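Local atomic coordinates of chitin elicitor receptor kinase 1 (Arabidopsis thaliana, PDB entry 4EBY), a protein that serves as a plant immune receptor, probably recognising chitin oligomers through its LysM ectodomain and being activated when chitin brings about its dimerization. Residues Gly76-Tyr81 with Gln107-Phe112; Ser95-Leu100 with Leu123-Asn128; Ala10-Glu15 with Ser21-Asn26; Arg91-Ile94 with Leu100-Met103. One frame throughout, in Å; residues are numbered along the deposited sequence.

Contact 1: Gly76-Tyr81 with Gln107-Phe112; sequences GHNFSY and QARNPF. With NAG (2-acetamido-2-deoxy-beta-D-glucopyranose), chain E.
Asn78 turns its CG opposite its own carbonyl carbon (chi1 -62°), while Arg109 tucks its CG between backbone N and carbonyl carbon and then bends at its third torsion. These choices carry the amide of the strand residue and the guanidinium of Arg109 to one another, although the nearest CA atoms of the two segments, those of Asn78 and Arg109, stay 10.4 Å apart. Arg109 NH1 reaches Asn78 OD1 at 3.0 Å. The N-H is aimed poorly, at 128°, and the bond is weak. The oxygen lies at the edge of the guanidinium, near its plane, yet the amide itself is tilted by 47° against that plane.

The other end of the same amide is a glycosylation point: Asn78 ND2 is joined to C1 of the NAG of chain E at 1.5 Å. The ring oxygen O5 of this sugar sits obliquely to the guanidinium, 3.5 Å from Arg109 NH1.

Little surface is buried here, 57 Å² in all, in a small, polar surface contact of the second LysM domain. Asn124 OD1, on the neighbouring strand 122-128, accepts from Arg109 NE and so positions the guanidinium, which lends Asn78 OD1 its weak bond. The sugar is held directly by Asn124 ND2 and Gln70 OE1, which probably restrict its freedom more than the arginine does.

Contact 2: Ser95-Leu100 with Leu123-Asn128; sequences SNYANL and LNVLVN. With NAG (2-acetamido-2-deoxy-beta-D-glucopyranose), chain D; NAG (2-acetamido-2-deoxy-beta-D-glucopyranose), chain C; NAG (2-acetamido-2-deoxy-beta-D-glucopyranose), chain E; NAG (2-acetamido-2-deoxy-beta-D-glucopyranose), chain F.
Tyr97 presents one face of its ring to Val125, whose CG1 sits over the middle of it, 3.7 Å from the centroid and only 5° off the ring normal. This is a CH-pi contact of nearly ideal placement. The methyl is put there by the valine torsion, which sets CG1 trans to the backbone N (chi1 -179°); CG2 drops toward the phenol end, 3.9 Å from Tyr97 CE2. Beyond the ring, Tyr97 OH bonds to the carbonyl oxygen of Asn26, in helix 20-26.

Two residues further along the strand, Val127 makes a plainer apolar contact with Leu100: both its methyls approach the leucine backbone and CB, with Leu100 CB 4.0 Å from Val127 CG2. The Tyr97-Leu100 segment is a type I' turn, closed by a bond from Leu100 N to Tyr97 O of 2.9 Å, and it reverses the chain as it leaves helix 89-96. Asn99, inside the turn, carries the NAG of chain C on its ND2.

At the end of the strand a water bridges the two backbones. It donates to Leu100 O at 2.8 Å and accepts from Asn128 N at 2.8 Å. Asn124 ND2 donates to O5 of the NAG of chain E at 2.9 Å and 145°, while Asn124 OD1 takes Arg109 NE.

Turn and edge strand are thus joined by hydrocarbon and ring surface in the interior of the LysM domain, while the bridging water also donates to O7, the acetamide oxygen of the chain D sugar borne by Asn128 ND2.

Contact 3: Ala10-Glu15 with Ser21-Asn26; sequences ASYYLE and SVINQN. With NAG (2-acetamido-2-deoxy-beta-D-glucopyranose), chain C; NAG (2-acetamido-2-deoxy-beta-D-glucopyranose), chain F.
The Tyr12 ring has the Ile23 side chain over one face: CG1 stands 3.8 Å from the ring centroid, 9° from the normal, in a CH-pi contact. The two side chains run past each other in opposite senses, and Ile23 CD1 carries on beyond the ring centre to Leu14, meeting Leu14 CD2 at 3.6 Å across a right-angled crossing. With CG1 of Ile23 opposite its carbonyl carbon (chi1 -66°), one aliphatic branch can cover both strand residues. Tyr13, whose CB points away from the helix, has a ring that forms a cation-pi pair with Arg149, beside the NAG of chain C.

The polar ends near this packing meet on a third element. Tyr12 OH and Asn26 ND2 lie 4.4 Å apart, and each bonds to the backbone oxygen of Asn96, at the end of helix 89-96.

Strand 8-13 is therefore sealed to helix 20-26 by aliphatic and aromatic surface, and this hydrophobic seam brings the phenol oxygen and the amide nitrogen to one acceptor. The Asn96 carbonyl, gripped by two bonds, pins the first helix of the chain and the strand to helix 89-96 of the second LysM domain.

Contact 4: Arg91-Ile94 with Leu100-Met103; sequences RVAI and LTTM. With NAG (2-acetamido-2-deoxy-beta-D-glucopyranose), chain C; NAG (2-acetamido-2-deoxy-beta-D-glucopyranose), chain D.
From its CB, Thr101 forks into two unlike branches. The methyl CG2 heads for helix 89-96, where it meets Ala93 CA at 3.8 Å and Ala93 CB at 3.9 Å. The hydroxyl OG1, held trans to the backbone N (chi1 -164°), bonds to the carbonyl oxygen of Leu126 on strand 122-128 and has the acetamide methyl C8 of the NAG of chain D 3.7 Å away. One threonine thus spans the helix-helix turn and the edge strand of the beta-alpha-alpha-beta LysM unit, greasy side to the helix and polar side to the strand.

Ala93 is the pivot of the packing. Its CB, the whole of its side chain, is directed into the connecting backbone, lying 3.5 Å from Thr102 C and 3.4 Å from Met103 N. The start of helix 103-109 thus lies close against helix 89-96, with CA atoms of Ala93 and Thr102 just 5.1 Å apart. Thr102 points its CB away from helix 89-96 and serves as N-cap of helix 103-109, where OG1 takes the hydrogen of Ser105 N. Leu106 of that helix also packs on Ala93 and Thr101.

Helix 89-96 widens into a pi-type turn at residues 92-94. There the carbonyl of Ile94 serves a sugar: N2 of the NAG of chain C donates to Ile94 O at 2.9 Å, with an N-H...O angle of 161°.

In the fold
Contacts 1, 2 and 4 belong to one LysM unit; contact 3 lies beside it, tied to contact 2 by Tyr12 OH to Asn96 O, 2.7 Å, and Tyr97 OH to Asn26 O, 2.8 Å. Contacts 2 and 4, with centres about 5 Å apart, share Leu100 and are tied by Asn99 N to Ala93 O at 2.9 Å. Contact 1 meets contact 2 through strand pairing, with Phe79 N 2.8 Å from Val125 O. Contacts 1 and 3 have centres about 17 Å apart, yet they touch, Tyr81 CE1 lying 3.7 Å from Asn26 OD1. The asparagine-linked sugars of chains C, D and E lie around the contacts as glycosylation, distinct from the chitin the receptor recognises.

Contact 1: Gly76-Tyr81 with Gln107-Phe112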
# COMPACT_ATOMS: atom_id res chain seq x y z
N GLY A 76 10.93 -0.02 0.63
CA GLY A 76 9.76 -0.14 1.48
C GLY A 76 9.65 0.98 2.49
O GLY A 76 10.41 1.95 2.47
N HIS A 77 8.66 0.85 3.37
CA HIS A 77 8.51 1.82 4.44
C HIS A 77 8.10 1.14 5.74
O HIS A 77 7.25 0.25 5.71
CB HIS A 77 7.44 2.84 4.06
CG HIS A 77 7.26 3.90 5.09
ND1 HIS A 77 8.23 4.83 5.36
CD2 HIS A 77 6.24 4.14 5.95
CE1 HIS A 77 7.81 5.63 6.33
NE2 HIS A 77 6.61 5.21 6.72
N ASN A 78 8.69 1.58 6.85
CA ASN A 78 8.28 1.13 8.19
C ASN A 78 7.17 2.03 8.75
O ASN A 78 7.44 3.15 9.22
CB ASN A 78 9.46 1.18 9.16
CG ASN A 78 10.61 0.27 8.76
OD1 ASN A 78 10.40 -0.75 8.10
ND2 ASN A 78 11.83 0.67 9.15
N PHE A 79 5.94 1.55 8.71
CA PHE A 79 4.86 2.20 9.46
C PHE A 79 4.94 1.79 10.92
O PHE A 79 5.70 0.89 11.30
CB PHE A 79 3.49 1.84 8.89
CG PHE A 79 3.25 2.34 7.51
CD1 PHE A 79 2.89 3.67 7.30
CD2 PHE A 79 3.40 1.51 6.41
CE1 PHE A 79 2.68 4.15 6.03
CE2 PHE A 79 3.17 1.98 5.13
CZ PHE A 79 2.81 3.31 4.93
N SER A 80 4.16 2.48 11.76
CA SER A 80 4.11 2.13 13.17
C SER A 80 2.66 1.92 13.57
O SER A 80 1.76 2.64 13.11
CB SER A 80 4.74 3.24 14.03
OG SER A 80 6.14 3.33 13.82
N TYR A 81 2.42 0.93 14.43
CA TYR A 81 1.07 0.54 14.80
C TYR A 81 0.96 0.33 16.29
O TYR A 81 1.71 -0.45 16.87
CB TYR A 81 0.65 -0.74 14.05
CG TYR A 81 -0.70 -1.23 14.49
CD1 TYR A 81 -1.86 -0.60 14.06
CD2 TYR A 81 -0.81 -2.32 15.35
CE1 TYR A 81 -3.09 -1.04 14.48
CE2 TYR A 81 -2.05 -2.77 15.78
CZ TYR A 81 -3.18 -2.12 15.35
OH TYR A 81 -4.41 -2.56 15.79
N GLN A 107 5.95 -10.83 12.34
CA GLN A 107 6.50 -11.65 13.41
C GLN A 107 8.03 -11.61 13.39
O GLN A 107 8.67 -11.60 14.44
CB GLN A 107 5.97 -13.09 13.30
CG GLN A 107 6.43 -14.00 14.45
CD GLN A 107 5.65 -15.31 14.52
OE1 GLN A 107 4.45 -15.36 14.19
NE2 GLN A 107 6.31 -16.38 14.94
N ALA A 108 8.64 -11.54 12.21
CA ALA A 108 10.09 -11.54 12.13
C ALA A 108 10.74 -10.27 12.67
O ALA A 108 11.84 -10.31 13.23
CB ALA A 108 10.55 -11.81 10.68
N ARG A 109 10.04 -9.14 12.54
CA ARG A 109 10.64 -7.84 12.81
C ARG A 109 10.16 -7.20 14.11
O ARG A 109 10.56 -6.08 14.41
CB ARG A 109 10.37 -6.86 11.66
CG ARG A 109 8.93 -6.37 11.56
CD ARG A 109 8.62 -5.80 10.16
NE ARG A 109 9.44 -4.64 9.80
CZ ARG A 109 10.51 -4.67 9.00
NH1 ARG A 109 11.14 -3.54 8.73
NH2 ARG A 109 10.95 -5.82 8.48
N ASN A 110 9.33 -7.92 14.86
CA ASN A 110 8.86 -7.46 16.18
C ASN A 110 9.18 -8.52 17.21
O ASN A 110 9.20 -9.70 16.88
CB ASN A 110 7.36 -7.17 16.14
CG ASN A 110 7.03 -6.01 15.25
OD1 ASN A 110 6.58 -6.18 14.10
ND2 ASN A 110 7.30 -4.82 15.74
N PRO A 111 9.45 -8.10 18.47
CA PRO A 111 9.97 -9.04 19.47
C PRO A 111 8.89 -9.75 20.29
O PRO A 111 9.21 -10.65 21.07
CB PRO A 111 10.82 -8.16 20.38
CG PRO A 111 10.06 -6.84 20.37
CD PRO A 111 9.62 -6.70 18.91
N PHE A 112 7.63 -9.36 20.11
CA PHE A 112 6.57 -9.95 20.92
C PHE A 112 6.23 -11.33 20.39
O PHE A 112 6.00 -11.50 19.20
CB PHE A 112 5.34 -9.03 20.90
CG PHE A 112 5.68 -7.58 21.09
CD1 PHE A 112 5.94 -7.06 22.35
CD2 PHE A 112 5.77 -6.75 19.99
CE1 PHE A 112 6.29 -5.72 22.52
CE2 PHE A 112 6.11 -5.41 20.13
CZ PHE A 112 6.38 -4.90 21.40
C1 NAG E . 12.85 -0.36 9.25
C2 NAG E . 14.20 0.38 9.17
C3 NAG E . 15.32 -0.65 9.30
C4 NAG E . 15.14 -1.42 10.60
C5 NAG E . 13.74 -1.99 10.72
C6 NAG E . 13.55 -2.65 12.09
C7 NAG E . 14.76 2.38 7.87
C8 NAG E . 14.75 3.03 6.51
N2 NAG E . 14.37 1.10 7.92
O3 NAG E . 16.58 -0.00 9.27
O4 NAG E . 16.02 -2.51 10.65
O5 NAG E . 12.77 -0.98 10.51
O6 NAG E . 13.63 -1.69 13.14
O7 NAG E . 15.12 3.02 8.86

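Contact 2: Ser95-Leu100 with Leu123-Asn128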
# COMPACT_ATOMS: atom_id res chain seq x y z
N SER A 95 -6.15 -7.58 8.18
CA SER A 95 -7.25 -6.66 8.41
C SER A 95 -6.76 -5.22 8.60
O SER A 95 -7.04 -4.35 7.76
CB SER A 95 -8.06 -7.13 9.63
OG SER A 95 -9.19 -6.29 9.81
N ASN A 96 -6.00 -4.95 9.66
CA ASN A 96 -5.61 -3.57 9.97
C ASN A 96 -4.79 -2.92 8.85
O ASN A 96 -4.93 -1.74 8.58
CB ASN A 96 -4.84 -3.50 11.29
CG ASN A 96 -5.62 -4.12 12.45
OD1 ASN A 96 -5.83 -5.33 12.49
ND2 ASN A 96 -6.02 -3.30 13.40
N TYR A 97 -3.94 -3.72 8.18
CA TYR A 97 -3.17 -3.25 7.03
C TYR A 97 -3.61 -3.82 5.67
O TYR A 97 -2.94 -3.60 4.66
CB TYR A 97 -1.65 -3.46 7.27
CG TYR A 97 -1.13 -2.44 8.25
CD1 TYR A 97 -0.60 -1.24 7.82
CD2 TYR A 97 -1.24 -2.66 9.62
CE1 TYR A 97 -0.18 -0.26 8.74
CE2 TYR A 97 -0.82 -1.70 10.54
CZ TYR A 97 -0.30 -0.51 10.10
OH TYR A 97 0.10 0.44 11.03
N ALA A 98 -4.74 -4.52 5.64
CA ALA A 98 -5.40 -4.89 4.39
C ALA A 98 -4.46 -5.58 3.40
O ALA A 98 -4.46 -5.28 2.20
CB ALA A 98 -6.03 -3.66 3.75
N ASN A 99 -3.68 -6.51 3.93
CA ASN A 99 -2.71 -7.29 3.13
C ASN A 99 -1.57 -6.51 2.49
O ASN A 99 -0.89 -7.03 1.58
CB ASN A 99 -3.43 -8.18 2.13
CG ASN A 99 -4.33 -9.17 2.82
OD1 ASN A 99 -3.91 -9.86 3.77
ND2 ASN A 99 -5.59 -9.23 2.38
N LEU A 100 -1.34 -5.29 2.98
CA LEU A 100 -0.18 -4.51 2.53
C LEU A 100 1.08 -5.01 3.20
O LEU A 100 2.19 -4.71 2.74
CB LEU A 100 -0.38 -3.03 2.83
CG LEU A 100 -1.47 -2.33 2.01
CD1 LEU A 100 -1.90 -1.07 2.74
CD2 LEU A 100 -0.95 -2.02 0.59
N LEU A 123 4.16 -1.85 17.00
CA LEU A 123 4.74 -2.73 15.99
C LEU A 123 5.37 -1.91 14.90
O LEU A 123 4.84 -0.87 14.48
CB LEU A 123 3.66 -3.63 15.36
CG LEU A 123 2.85 -4.50 16.33
CD1 LEU A 123 1.88 -5.39 15.53
CD2 LEU A 123 3.75 -5.36 17.24
N ASN A 124 6.50 -2.43 14.40
CA ASN A 124 7.13 -1.99 13.17
C ASN A 124 6.47 -2.77 12.03
O ASN A 124 6.49 -4.01 12.03
CB ASN A 124 8.62 -2.31 13.26
CG ASN A 124 9.41 -1.80 12.06
OD1 ASN A 124 9.04 -2.04 10.92
ND2 ASN A 124 10.51 -1.09 12.33
N VAL A 125 5.83 -2.05 11.11
CA VAL A 125 5.04 -2.67 10.04
C VAL A 125 5.62 -2.33 8.69
O VAL A 125 5.57 -1.17 8.27
CB VAL A 125 3.60 -2.14 10.07
CG1 VAL A 125 2.77 -2.80 8.97
CG2 VAL A 125 2.95 -2.41 11.46
N LEU A 126 6.20 -3.33 8.01
CA LEU A 126 6.83 -3.09 6.71
C LEU A 126 5.86 -3.23 5.56
O LEU A 126 5.18 -4.25 5.41
CB LEU A 126 8.00 -4.08 6.53
CG LEU A 126 8.69 -3.98 5.17
CD1 LEU A 126 9.31 -2.61 5.02
CD2 LEU A 126 9.75 -5.10 5.06
N VAL A 127 5.80 -2.21 4.71
CA VAL A 127 5.04 -2.30 3.48
C VAL A 127 6.03 -1.98 2.35
O VAL A 127 6.71 -0.93 2.39
CB VAL A 127 3.90 -1.27 3.47
CG1 VAL A 127 3.21 -1.24 2.13
CG2 VAL A 127 2.86 -1.60 4.59
N ASN A 128 6.12 -2.85 1.36
CA ASN A 128 7.09 -2.65 0.30
C ASN A 128 6.57 -1.72 -0.78
O ASN A 128 5.36 -1.42 -0.83
CB ASN A 128 7.47 -4.00 -0.30
CG ASN A 128 8.33 -4.82 0.63
OD1 ASN A 128 8.97 -4.27 1.54
ND2 ASN A 128 8.37 -6.14 0.39
C1 NAG D . 9.37 -6.91 1.09
C2 NAG D . 8.66 -8.16 1.62
C3 NAG D . 9.63 -9.15 2.26
C4 NAG D . 10.86 -9.37 1.41
C5 NAG D . 11.41 -8.05 0.88
C6 NAG D . 12.59 -8.26 -0.06
C7 NAG D . 6.43 -7.72 2.52
C8 NAG D . 5.65 -7.34 3.78
N2 NAG D . 7.73 -7.79 2.68
O3 NAG D . 8.99 -10.39 2.51
O4 NAG D . 11.83 -10.01 2.22
O5 NAG D . 10.40 -7.33 0.21
O6 NAG D . 12.22 -9.04 -1.18
O7 NAG D . 5.88 -7.91 1.44
C1 NAG C . -6.46 -10.14 3.11
C2 NAG C . -7.89 -9.63 2.87
C3 NAG C . -8.92 -10.59 3.48
C4 NAG C . -8.64 -12.05 3.13
C5 NAG C . -7.16 -12.38 3.29
C6 NAG C . -6.82 -13.79 2.82
C7 NAG C . -8.56 -7.27 2.82
C8 NAG C . -8.81 -6.00 3.60
N2 NAG C . -8.05 -8.33 3.47
O3 NAG C . -10.24 -10.24 3.10
O4 NAG C . -9.39 -12.88 4.00
O5 NAG C . -6.37 -11.45 2.57
O6 NAG C . -7.13 -13.89 1.44
O7 NAG C . -8.81 -7.30 1.61
C1 NAG E . 12.85 -0.36 9.25
C2 NAG E . 14.20 0.38 9.17
C3 NAG E . 15.32 -0.65 9.30
C4 NAG E . 15.14 -1.42 10.60
C5 NAG E . 13.74 -1.99 10.72
C6 NAG E . 13.55 -2.65 12.09
C7 NAG E . 14.76 2.38 7.87
C8 NAG E . 14.75 3.03 6.51
N2 NAG E . 14.37 1.10 7.92
O3 NAG E . 16.58 -0.00 9.27
O4 NAG E . 16.02 -2.51 10.65
O5 NAG E . 12.77 -0.98 10.51
O6 NAG E . 13.63 -1.69 13.14
O7 NAG E . 15.12 3.02 8.86
C1 NAG F . -14.51 -9.43 8.37
C2 NAG F . -13.10 -10.05 8.36
C3 NAG F . -13.15 -11.57 8.21
C4 NAG F . -14.11 -12.16 9.22
C5 NAG F . -15.44 -11.41 9.26
C6 NAG F . -16.33 -11.94 10.38
C7 NAG F . -11.10 -8.95 7.60
C8 NAG F . -10.48 -8.01 6.60
N2 NAG F . -12.28 -9.49 7.30
O3 NAG F . -11.84 -12.10 8.41
O4 NAG F . -14.36 -13.51 8.88
O5 NAG F . -15.22 -10.02 9.44
O6 NAG F . -15.66 -11.81 11.61
O7 NAG F . -10.52 -9.19 8.66
O HOH W 1 4.47 -5.15 1.16

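Contact 3: Ala10-Glu15 with Ser21-Asn26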
# COMPACT_ATOMS: atom_id res chain seq x y z
N ALA A 10 -0.25 3.23 -1.46
CA ALA A 10 -0.72 1.93 -0.98
C ALA A 10 -2.20 1.79 -1.30
O ALA A 10 -2.98 2.71 -1.09
CB ALA A 10 -0.49 1.81 0.54
N SER A 11 -2.59 0.63 -1.81
CA SER A 11 -3.99 0.38 -2.11
C SER A 11 -4.65 -0.37 -0.98
O SER A 11 -4.31 -1.53 -0.71
CB SER A 11 -4.11 -0.45 -3.40
OG SER A 11 -5.48 -0.68 -3.72
N TYR A 12 -5.57 0.31 -0.30
CA TYR A 12 -6.20 -0.24 0.90
C TYR A 12 -7.66 -0.60 0.62
O TYR A 12 -8.51 0.28 0.50
CB TYR A 12 -6.10 0.81 2.02
CG TYR A 12 -6.39 0.32 3.42
CD1 TYR A 12 -5.38 0.30 4.38
CD2 TYR A 12 -7.66 -0.11 3.78
CE1 TYR A 12 -5.65 -0.13 5.69
CE2 TYR A 12 -7.92 -0.56 5.05
CZ TYR A 12 -6.92 -0.58 6.00
OH TYR A 12 -7.23 -1.00 7.28
N TYR A 13 -7.97 -1.89 0.55
CA TYR A 13 -9.32 -2.35 0.26
C TYR A 13 -10.22 -2.24 1.49
O TYR A 13 -9.79 -2.55 2.60
CB TYR A 13 -9.27 -3.80 -0.23
CG TYR A 13 -10.63 -4.39 -0.52
CD1 TYR A 13 -11.26 -4.15 -1.73
CD2 TYR A 13 -11.28 -5.18 0.43
CE1 TYR A 13 -12.52 -4.67 -2.00
CE2 TYR A 13 -12.54 -5.72 0.16
CZ TYR A 13 -13.15 -5.46 -1.06
OH TYR A 13 -14.40 -5.99 -1.33
N LEU A 14 -11.46 -1.80 1.27
CA LEU A 14 -12.37 -1.52 2.38
C LEU A 14 -13.35 -2.66 2.65
O LEU A 14 -14.18 -3.01 1.80
CB LEU A 14 -13.16 -0.25 2.06
CG LEU A 14 -12.33 1.02 1.90
CD1 LEU A 14 -13.29 2.19 1.60
CD2 LEU A 14 -11.57 1.30 3.18
N GLU A 15 -13.25 -3.25 3.84
CA GLU A 15 -14.27 -4.16 4.30
C GLU A 15 -14.41 -4.13 5.83
O GLU A 15 -13.51 -3.67 6.53
CB GLU A 15 -14.03 -5.58 3.80
CG GLU A 15 -12.83 -6.21 4.41
CD GLU A 15 -12.52 -7.59 3.82
OE1 GLU A 15 -11.40 -8.07 4.09
OE2 GLU A 15 -13.37 -8.20 3.12
N SER A 21 -10.29 7.65 8.87
CA SER A 21 -9.47 7.96 10.04
C SER A 21 -8.58 6.77 10.42
O SER A 21 -7.41 6.95 10.72
CB SER A 21 -10.38 8.37 11.21
OG SER A 21 -9.60 8.70 12.34
N VAL A 22 -9.15 5.57 10.44
CA VAL A 22 -8.35 4.39 10.80
C VAL A 22 -7.25 4.12 9.77
O VAL A 22 -6.11 3.79 10.12
CB VAL A 22 -9.24 3.14 10.99
CG1 VAL A 22 -8.37 1.89 11.07
CG2 VAL A 22 -10.06 3.29 12.26
N ILE A 23 -7.57 4.30 8.50
CA ILE A 23 -6.55 4.15 7.47
C ILE A 23 -5.43 5.15 7.69
O ILE A 23 -4.26 4.80 7.64
CB ILE A 23 -7.15 4.35 6.07
CG1 ILE A 23 -8.14 3.21 5.80
CG2 ILE A 23 -6.05 4.39 4.98
CD1 ILE A 23 -8.96 3.42 4.51
N ASN A 24 -5.79 6.41 7.92
CA ASN A 24 -4.75 7.43 8.09
C ASN A 24 -3.93 7.19 9.36
O ASN A 24 -2.73 7.46 9.38
CB ASN A 24 -5.39 8.83 8.10
CG ASN A 24 -4.40 9.94 7.79
OD1 ASN A 24 -3.17 9.74 7.74
ND2 ASN A 24 -4.94 11.10 7.56
N GLN A 25 -4.56 6.68 10.41
CA GLN A 25 -3.83 6.39 11.63
C GLN A 25 -2.81 5.27 11.37
O GLN A 25 -1.62 5.40 11.66
CB GLN A 25 -4.80 5.93 12.72
CG GLN A 25 -4.11 5.62 14.04
CD GLN A 25 -5.11 5.50 15.17
OE1 GLN A 25 -6.11 4.80 15.07
NE2 GLN A 25 -4.85 6.22 16.26
N ASN A 26 -3.29 4.17 10.82
CA ASN A 26 -2.42 3.01 10.59
C ASN A 26 -1.30 3.32 9.61
O ASN A 26 -0.14 2.90 9.80
CB ASN A 26 -3.26 1.83 10.10
CG ASN A 26 -4.17 1.27 11.19
OD1 ASN A 26 -4.17 1.76 12.33
ND2 ASN A 26 -4.97 0.25 10.84
C1 NAG C . -6.46 -10.14 3.11
C2 NAG C . -7.89 -9.63 2.87
C3 NAG C . -8.92 -10.59 3.48
C4 NAG C . -8.64 -12.05 3.13
C5 NAG C . -7.16 -12.38 3.29
C6 NAG C . -6.82 -13.79 2.82
C7 NAG C . -8.56 -7.27 2.82
C8 NAG C . -8.81 -6.00 3.60
N2 NAG C . -8.05 -8.33 3.47
O3 NAG C . -10.24 -10.24 3.10
O4 NAG C . -9.39 -12.88 4.00
O5 NAG C . -6.37 -11.45 2.57
O6 NAG C . -7.13 -13.89 1.44
O7 NAG C . -8.81 -7.30 1.61
C1 NAG F . -14.51 -9.43 8.37
C2 NAG F . -13.10 -10.05 8.36
C3 NAG F . -13.15 -11.57 8.21
C4 NAG F . -14.11 -12.16 9.22
C5 NAG F . -15.44 -11.41 9.26
C6 NAG F . -16.33 -11.94 10.38
C7 NAG F . -11.10 -8.95 7.60
C8 NAG F . -10.48 -8.01 6.60
N2 NAG F . -12.28 -9.49 7.30
O3 NAG F . -11.84 -12.10 8.41
O4 NAG F . -14.36 -13.51 8.88
O5 NAG F . -15.22 -10.02 9.44
O6 NAG F . -15.66 -11.81 11.61
O7 NAG F . -10.52 -9.19 8.66

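Contact 4: Arg91-Ile94 with Leu100-Met103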
# COMPACT_ATOMS: atom_id res chain seq x y z
N ARG A 91 -4.09 -10.87 12.33
CA ARG A 91 -5.14 -9.86 12.15
C ARG A 91 -4.60 -8.50 11.72
O ARG A 91 -5.20 -7.82 10.88
CB ARG A 91 -5.99 -9.71 13.41
CG ARG A 91 -7.36 -9.17 13.07
CD ARG A 91 -8.30 -9.31 14.24
NE ARG A 91 -7.88 -8.42 15.30
CZ ARG A 91 -8.54 -8.26 16.45
NH1 ARG A 91 -9.66 -8.93 16.66
NH2 ARG A 91 -8.07 -7.42 17.36
N VAL A 92 -3.47 -8.10 12.28
CA VAL A 92 -2.87 -6.84 11.91
C VAL A 92 -2.52 -6.82 10.41
O VAL A 92 -2.75 -5.82 9.75
CB VAL A 92 -1.63 -6.51 12.78
CG1 VAL A 92 -0.92 -5.26 12.27
CG2 VAL A 92 -2.08 -6.31 14.25
N ALA A 93 -1.98 -7.92 9.90
CA ALA A 93 -1.59 -7.99 8.49
C ALA A 93 -2.82 -8.05 7.57
O ALA A 93 -2.88 -7.34 6.56
CB ALA A 93 -0.68 -9.20 8.25
N ILE A 94 -3.77 -8.92 7.89
CA ILE A 94 -4.85 -9.17 6.92
C ILE A 94 -5.97 -8.15 6.99
O ILE A 94 -6.64 -7.89 5.99
CB ILE A 94 -5.43 -10.60 7.00
CG1 ILE A 94 -6.33 -10.78 8.22
CG2 ILE A 94 -4.32 -11.65 6.95
CD1 ILE A 94 -7.14 -12.06 8.19
N LEU A 100 -1.34 -5.29 2.98
CA LEU A 100 -0.18 -4.51 2.53
C LEU A 100 1.08 -5.01 3.20
O LEU A 100 2.19 -4.71 2.74
CB LEU A 100 -0.38 -3.03 2.83
CG LEU A 100 -1.47 -2.33 2.01
CD1 LEU A 100 -1.90 -1.07 2.74
CD2 LEU A 100 -0.95 -2.02 0.59
N THR A 101 0.91 -5.75 4.29
CA THR A 101 2.02 -6.45 4.94
C THR A 101 1.63 -7.91 5.17
O THR A 101 0.51 -8.30 4.83
CB THR A 101 2.44 -5.74 6.26
OG1 THR A 101 3.74 -6.20 6.68
CG2 THR A 101 1.40 -6.00 7.38
N THR A 102 2.55 -8.73 5.70
CA THR A 102 2.23 -10.13 5.97
C THR A 102 2.48 -10.46 7.43
O THR A 102 3.27 -9.80 8.10
CB THR A 102 3.08 -11.09 5.12
OG1 THR A 102 4.46 -10.98 5.49
CG2 THR A 102 2.92 -10.79 3.64
N MET A 103 1.82 -11.51 7.90
CA MET A 103 2.00 -11.90 9.29
C MET A 103 3.42 -12.37 9.52
O MET A 103 3.99 -12.12 10.58
CB MET A 103 0.99 -12.98 9.70
CG MET A 103 1.01 -14.21 8.84
SD MET A 103 -0.25 -15.34 9.43
CE MET A 103 0.40 -15.66 11.06
C1 NAG C . -6.46 -10.14 3.11
C2 NAG C . -7.89 -9.63 2.87
C3 NAG C . -8.92 -10.59 3.48
C4 NAG C . -8.64 -12.05 3.13
C5 NAG C . -7.16 -12.38 3.29
C6 NAG C . -6.82 -13.79 2.82
C7 NAG C . -8.56 -7.27 2.82
C8 NAG C . -8.81 -6.00 3.60
N2 NAG C . -8.05 -8.33 3.47
O3 NAG C . -10.24 -10.24 3.10
O4 NAG C . -9.39 -12.88 4.00
O5 NAG C . -6.37 -11.45 2.57
O6 NAG C . -7.13 -13.89 1.44
O7 NAG C . -8.81 -7.30 1.61
C1 NAG D . 9.37 -6.91 1.09
C2 NAG D . 8.66 -8.16 1.62
C3 NAG D . 9.63 -9.15 2.26
C4 NAG D . 10.86 -9.37 1.41
C5 NAG D . 11.41 -8.05 0.88
C6 NAG D . 12.59 -8.26 -0.06
C7 NAG D . 6.43 -7.72 2.52
C8 NAG D . 5.65 -7.34 3.78
N2 NAG D . 7.73 -7.79 2.68
O3 NAG D . 8.99 -10.39 2.51
O4 NAG D . 11.83 -10.01 2.22
O5 NAG D . 10.40 -7.33 0.21
O6 NAG D . 12.22 -9.04 -1.18
O7 NAG D . 5.88 -7.91 1.44